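Side-chain contact in copper homeostasis protein CutC (Streptococcus agalactiae, PDB 2BDQ), which is thought to take part in copper homeostasis and, like other members of the CutC family, may bind copper ions: residues Leu95-Ser100 / Glu110-Ala115. Numbering follows the deposited sequence.
Sequences LGILTS and EQLLPA
T99 OG1, two residues beyond the I97 that meets L112, is gripped twice within its own loop: it accepts from H103 N and bonds N101 OD1. This pins the turn that leads from strand 92-95 into helix 106-116, while I97 and D105 tie the two ends of that turn together by backbone bonding.

No hydrogen bond joins 95-100 to 110-115, and the contact itself is made of methyl groups. L112 reaches out from the helix and puts CD1 into the angle between two side chains of the other segment. The closer approach is tip to tip, L112 CD1 to I97 CD1 at 3.8 Å. L95 CD1 meets the same L112 CD1 more loosely, at 4.2 Å, and lies 4.5 Å from I97 CD1, which makes a small triangle of three methyls. At L112 CD1 the directions to the other two differ by about 68°. The second methyl of L112, CD2, stands farther off, 6.1 Å from I97 CD1.

In I97, CG1 lies opposite the carbonyl carbon (chi1 -43°), and an extended chi2 of 173° then carries CD1 out to the helix. All three side chains are buried, although the two segments bury just 80 Å² between them, both sides summed. Other neighbours add to the packing: E79 of helix 72-87 touches L112, L121 of the next strand touches L95, and Y70 touches I97, as do A108 and I109, earlier on the same helix as L112.

Here the end of the fourth strand of a closed eight-stranded parallel barrel and the start of the loop after it pack against the following helix, the apolar seam between strand end, loop and helix of a beta/alpha unit in a TIM barrel.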
ATOM      1  N   LEU A  95      13.142  -0.700  -7.898  1.00 17.23           N
ATOM      2  CA  LEU A  95      13.586  -1.183  -6.597  1.00 16.40           C
ATOM      3  C   LEU A  95      14.892  -0.517  -6.172  1.00 16.96           C
ATOM      4  O   LEU A  95      15.505   0.225  -6.940  1.00 15.53           O
ATOM      5  CB  LEU A  95      13.781  -2.701  -6.635  1.00 15.06           C
ATOM      6  CG  LEU A  95      14.940  -3.259  -7.470  1.00 14.79           C
ATOM      7  CD1 LEU A  95      15.233  -4.689  -7.048  1.00 15.34           C
ATOM      8  CD2 LEU A  95      14.595  -3.203  -8.939  1.00 12.64           C
ATOM      9  N   GLY A  96      15.317  -0.786  -4.943  1.00 16.56           N
ATOM     10  CA  GLY A  96      16.555  -0.204  -4.461  1.00 16.12           C
ATOM     11  C   GLY A  96      16.953  -0.850  -3.159  1.00 15.95           C
ATOM     12  O   GLY A  96      16.203  -0.805  -2.183  1.00 15.68           O
ATOM     13  N   ILE A  97      18.131  -1.462  -3.141  1.00 15.49           N
ATOM     14  CA  ILE A  97      18.616  -2.127  -1.944  1.00 15.11           C
ATOM     15  C   ILE A  97      20.005  -1.605  -1.580  1.00 16.26           C
ATOM     16  O   ILE A  97      20.902  -1.564  -2.421  1.00 15.20           O
ATOM     17  CB  ILE A  97      18.714  -3.651  -2.154  1.00 15.34           C
ATOM     18  CG1 ILE A  97      17.484  -4.162  -2.904  1.00 15.54           C
ATOM     19  CG2 ILE A  97      18.816  -4.357  -0.808  1.00 15.40           C
ATOM     20  CD1 ILE A  97      17.584  -5.635  -3.306  1.00 15.14           C
ATOM     21  N   LEU A  98      20.181  -1.223  -0.319  1.00 16.23           N
ATOM     22  CA  LEU A  98      21.463  -0.710   0.152  1.00 17.40           C
ATOM     23  C   LEU A  98      21.948  -1.464   1.370  1.00 17.47           C
ATOM     24  O   LEU A  98      21.156  -2.029   2.110  1.00 18.89           O
ATOM     25  CB  LEU A  98      21.351   0.764   0.530  1.00 16.29           C
ATOM     26  CG  LEU A  98      20.891   1.779  -0.515  1.00 17.47           C
ATOM     27  CD1 LEU A  98      20.845   3.146   0.144  1.00 14.27           C
ATOM     28  CD2 LEU A  98      21.828   1.783  -1.715  1.00 17.31           C
ATOM     29  N   THR A  99      23.260  -1.449   1.578  1.00 19.73           N
ATOM     30  CA  THR A  99      23.878  -2.101   2.725  1.00 20.70           C
ATOM     31  C   THR A  99      23.852  -1.101   3.877  1.00 21.54           C
ATOM     32  O   THR A  99      23.564   0.080   3.671  1.00 20.35           O
ATOM     33  CB  THR A  99      25.357  -2.467   2.437  1.00 22.19           C
ATOM     34  OG1 THR A  99      26.105  -1.266   2.182  1.00 22.20           O
ATOM     35  CG2 THR A  99      25.458  -3.388   1.225  1.00 19.17           C
ATOM     36  N   SER A 100      24.167  -1.580   5.079  1.00 23.00           N
ATOM     37  CA  SER A 100      24.187  -0.740   6.268  1.00 25.07           C
ATOM     38  C   SER A 100      25.129   0.450   6.109  1.00 25.89           C
ATOM     39  O   SER A 100      24.967   1.471   6.781  1.00 25.97           O
ATOM     40  CB  SER A 100      24.596  -1.565   7.491  1.00 26.44           C
ATOM     41  OG  SER A 100      25.916  -2.075   7.351  1.00 32.54           O
ATOM     42  N   GLU A 110      21.352  -9.328  -6.911  1.00 21.45           N
ATOM     43  CA  GLU A 110      21.581 -10.481  -7.773  1.00 23.87           C
ATOM     44  C   GLU A 110      20.640 -11.622  -7.405  1.00 23.16           C
ATOM     45  O   GLU A 110      20.219 -12.377  -8.274  1.00 23.20           O
ATOM     46  CB  GLU A 110      23.045 -10.949  -7.696  1.00 25.82           C
ATOM     47  CG  GLU A 110      24.041  -9.915  -8.199  1.00 28.93           C
ATOM     48  CD  GLU A 110      25.457 -10.460  -8.363  1.00 31.37           C
ATOM     49  OE1 GLU A 110      25.987 -11.085  -7.416  1.00 30.88           O
ATOM     50  OE2 GLU A 110      26.044 -10.251  -9.447  1.00 34.03           O
ATOM     51  N   GLN A 111      20.297 -11.735  -6.122  1.00 24.31           N
ATOM     52  CA  GLN A 111      19.387 -12.787  -5.666  1.00 24.80           C
ATOM     53  C   GLN A 111      18.012 -12.632  -6.324  1.00 24.55           C
ATOM     54  O   GLN A 111      17.296 -13.616  -6.532  1.00 23.49           O
ATOM     55  CB  GLN A 111      19.207 -12.739  -4.140  1.00 27.92           C
ATOM     56  CG  GLN A 111      20.317 -13.391  -3.312  1.00 31.71           C
ATOM     57  CD  GLN A 111      20.027 -13.342  -1.807  1.00 35.30           C
ATOM     58  OE1 GLN A 111      20.289 -12.336  -1.140  1.00 36.71           O
ATOM     59  NE2 GLN A 111      19.465 -14.425  -1.276  1.00 36.06           N
ATOM     60  N   LEU A 112      17.646 -11.396  -6.654  1.00 22.89           N
ATOM     61  CA  LEU A 112      16.349 -11.132  -7.267  1.00 22.67           C
ATOM     62  C   LEU A 112      16.377 -11.049  -8.796  1.00 22.84           C
ATOM     63  O   LEU A 112      15.329 -11.110  -9.444  1.00 23.79           O
ATOM     64  CB  LEU A 112      15.766  -9.835  -6.706  1.00 21.13           C
ATOM     65  CG  LEU A 112      15.571  -9.741  -5.190  1.00 20.50           C
ATOM     66  CD1 LEU A 112      15.349  -8.285  -4.790  1.00 18.60           C
ATOM     67  CD2 LEU A 112      14.399 -10.609  -4.766  1.00 19.54           C
ATOM     68  N   LEU A 113      17.561 -10.921  -9.382  1.00 22.56           N
ATOM     69  CA  LEU A 113      17.645 -10.813 -10.834  1.00 22.80           C
ATOM     70  C   LEU A 113      16.922 -11.903 -11.623  1.00 23.76           C
ATOM     71  O   LEU A 113      16.198 -11.609 -12.578  1.00 23.95           O
ATOM     72  CB  LEU A 113      19.105 -10.756 -11.279  1.00 23.36           C
ATOM     73  CG  LEU A 113      19.797  -9.425 -10.983  1.00 24.52           C
ATOM     74  CD1 LEU A 113      21.225  -9.478 -11.512  1.00 23.80           C
ATOM     75  CD2 LEU A 113      19.023  -8.276 -11.638  1.00 22.52           C
ATOM     76  N   PRO A 114      17.110 -13.176 -11.245  1.00 22.98           N
ATOM     77  CA  PRO A 114      16.440 -14.257 -11.979  1.00 22.63           C
ATOM     78  C   PRO A 114      14.921 -14.093 -12.040  1.00 22.25           C
ATOM     79  O   PRO A 114      14.310 -14.303 -13.084  1.00 23.77           O
ATOM     80  CB  PRO A 114      16.867 -15.513 -11.215  1.00 24.17           C
ATOM     81  CG  PRO A 114      18.230 -15.124 -10.661  1.00 23.48           C
ATOM     82  CD  PRO A 114      17.977 -13.712 -10.181  1.00 22.04           C
ATOM     83  N   ALA A 115      14.311 -13.711 -10.925  1.00 21.96           N
ATOM     84  CA  ALA A 115      12.861 -13.523 -10.890  1.00 21.09           C
ATOM     85  C   ALA A 115      12.420 -12.404 -11.834  1.00 20.57           C
ATOM     86  O   ALA A 115      11.314 -12.444 -12.375  1.00 20.50           O
ATOM     87  CB  ALA A 115      12.398 -13.211  -9.472  1.00 19.05           C
TER